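Local coordinates for protein ATP12 ATPase (Paracoccus denitrificans, PDB 2R31) that probably acts as a chaperone in the assembly of the F1-ATPase, at residues I124-T129 against G182-R187. Residues are numbered along the deposited sequence; the frame is centred on the assembly and turned at random. Where two conformers were deposited one is given.
Sequences IDWAAT and GLAVIR
W126 meets A184, L183 and R187 with the benzo half of its indole, and this one ring accounts for every contact between 124-129 and 182-187. Its CG stands anti to the backbone N (chi1 168°), which directs the six-membered ring toward helix 179-186. The A184 methyl lies over that ring off-centre: CB of A184 is 4.2 Å from the centroid of the six-membered ring of W126, 28° from the ring normal, a CH-pi contact. The far corner of the ring reaches the backbone as well, W126 CH2 lying 3.6 Å from A184 CA. L183 O is 3.8 Å from the same W126 CH2, and both backbone atoms stand obliquely to the ring. R187 touches differently: its CB sits at the ring edge, near the plane, 3.8 Å from W126 CZ2. The two side chains cross at about a right angle, with ring and guanidinium planes 61° apart. Beyond CB the arginine chain bends at chi2 and leads away, its NH1 forming a salt bridge with E157. On the indole's polar side, NE1 is hydrogen-bonded to OE1 of E130, one turn further along helix 110-130. With an alanine here instead of W126, the A184 methyl and R187 CB are likely to lose their aromatic partner and a gap to open beside helix 179-186. With no hydrogen bond between the segments, this is a buried tryptophan of helix 110-130 packing, largely by apolar contact, against the last turn of helix 179-186 and the residue after it, in a mostly helical fold.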
loop_
_atom_site.group_PDB
_atom_site.type_symbol
_atom_site.label_atom_id
_atom_site.label_comp_id
_atom_site.label_asym_id
_atom_site.label_seq_id
_atom_site.Cartn_x
_atom_site.Cartn_y
_atom_site.Cartn_z
ATOM N N ILE A 124 -15.654 5.630 -8.485
ATOM C CA ILE A 124 -16.837 5.727 -7.640
ATOM C C ILE A 124 -17.871 4.687 -8.098
ATOM O O ILE A 124 -18.487 4.000 -7.257
ATOM C CB ILE A 124 -17.397 7.164 -7.626
ATOM C CG1 ILE A 124 -16.415 8.206 -7.024
ATOM C CG2 ILE A 124 -18.783 7.285 -6.967
ATOM C CD1 ILE A 124 -16.129 8.012 -5.550
ATOM N N ASP A 125 -18.105 4.591 -9.384
ATOM C CA ASP A 125 -19.117 3.680 -9.912
ATOM C C ASP A 125 -18.713 2.236 -9.658
ATOM O O ASP A 125 -19.547 1.396 -9.315
ATOM C CB ASP A 125 -19.366 3.891 -11.403
ATOM C CG ASP A 125 -19.959 5.224 -11.811
ATOM O OD1 ASP A 125 -20.462 5.951 -10.921
ATOM O OD2 ASP A 125 -19.932 5.536 -13.020
ATOM N N TRP A 126 -17.436 1.921 -9.807
ATOM C CA TRP A 126 -16.919 0.581 -9.506
ATOM C C TRP A 126 -17.217 0.224 -8.056
ATOM O O TRP A 126 -17.724 -0.856 -7.737
ATOM C CB TRP A 126 -15.411 0.487 -9.797
ATOM C CG TRP A 126 -14.843 -0.759 -9.229
ATOM C CD1 TRP A 126 -14.948 -2.017 -9.783
ATOM C CD2 TRP A 126 -14.111 -0.889 -8.018
ATOM N NE1 TRP A 126 -14.338 -2.918 -8.959
ATOM C CE2 TRP A 126 -13.803 -2.271 -7.876
ATOM C CE3 TRP A 126 -13.661 0.007 -7.020
ATOM C CZ2 TRP A 126 -13.092 -2.787 -6.804
ATOM C CZ3 TRP A 126 -12.965 -0.503 -5.950
ATOM C CH2 TRP A 126 -12.688 -1.873 -5.849
ATOM N N ALA A 127 -16.884 1.085 -7.111
ATOM C CA ALA A 127 -17.115 0.803 -5.710
ATOM C C ALA A 127 -18.600 0.675 -5.430
ATOM O O ALA A 127 -19.021 -0.175 -4.636
ATOM C CB ALA A 127 -16.436 1.830 -4.812
ATOM N N ALA A 128 -19.432 1.472 -6.081
ATOM C CA ALA A 128 -20.881 1.388 -5.941
ATOM C C ALA A 128 -21.393 0.034 -6.379
ATOM O O ALA A 128 -22.279 -0.536 -5.709
ATOM C CB ALA A 128 -21.558 2.489 -6.722
ATOM N N THR A 129 -20.892 -0.576 -7.432
ATOM C CA THR A 129 -21.442 -1.807 -7.954
ATOM C C THR A 129 -20.736 -3.035 -7.449
ATOM O O THR A 129 -21.365 -4.022 -7.073
ATOM C CB THR A 129 -21.424 -1.857 -9.509
ATOM O OG1 THR A 129 -20.085 -1.658 -9.987
ATOM C CG2 THR A 129 -22.332 -0.796 -10.077
ATOM N N GLY A 182 -7.103 2.404 -3.114
ATOM C CA GLY A 182 -6.399 1.265 -2.567
ATOM C C GLY A 182 -7.142 -0.057 -2.786
ATOM O O GLY A 182 -6.545 -1.064 -3.182
ATOM N N LEU A 183 -8.453 -0.040 -2.507
ATOM C CA LEU A 183 -9.257 -1.234 -2.747
ATOM C C LEU A 183 -9.271 -1.604 -4.231
ATOM O O LEU A 183 -9.248 -2.782 -4.579
ATOM C CB LEU A 183 -10.687 -1.076 -2.226
ATOM C CG LEU A 183 -10.802 -0.984 -0.701
ATOM C CD1 LEU A 183 -12.234 -0.691 -0.317
ATOM C CD2 LEU A 183 -10.308 -2.218 -0.013
ATOM N N ALA A 184 -9.314 -0.602 -5.124
ATOM C CA ALA A 184 -9.332 -0.906 -6.552
ATOM C C ALA A 184 -8.063 -1.593 -6.981
ATOM O O ALA A 184 -8.104 -2.448 -7.892
ATOM C CB ALA A 184 -9.574 0.373 -7.337
ATOM N N VAL A 185 -6.922 -1.293 -6.365
ATOM C CA VAL A 185 -5.680 -1.990 -6.688
ATOM C C VAL A 185 -5.772 -3.430 -6.180
ATOM O O VAL A 185 -5.536 -4.393 -6.919
ATOM C CB VAL A 185 -4.451 -1.258 -6.149
ATOM C CG1 VAL A 185 -3.202 -2.134 -6.345
ATOM C CG2 VAL A 185 -4.295 0.089 -6.815
ATOM N N ILE A 186 -6.070 -3.636 -4.891
ATOM C CA ILE A 186 -6.014 -5.000 -4.365
ATOM C C ILE A 186 -7.113 -5.882 -4.956
ATOM O O ILE A 186 -6.944 -7.107 -5.018
ATOM C CB ILE A 186 -6.003 -5.035 -2.821
ATOM C CG1 ILE A 186 -7.260 -4.549 -2.169
ATOM C CG2 ILE A 186 -4.754 -4.321 -2.284
ATOM C CD1 ILE A 186 -7.471 -5.051 -0.742
ATOM N N ARG A 187 -8.229 -5.284 -5.398
ATOM C CA ARG A 187 -9.349 -6.040 -6.012
ATOM C C ARG A 187 -9.201 -6.144 -7.524
ATOM O O ARG A 187 -10.099 -6.742 -8.157
ATOM C CB ARG A 187 -10.690 -5.479 -5.580
ATOM C CG ARG A 187 -10.946 -5.532 -4.084
ATOM C CD ARG A 187 -10.610 -6.828 -3.406
ATOM N NE ARG A 187 -11.094 -6.931 -2.046
ATOM C CZ ARG A 187 -10.698 -7.868 -1.197
ATOM N NH1 ARG A 187 -11.286 -7.931 0.007
ATOM N NH2 ARG A 187 -9.739 -8.732 -1.513
#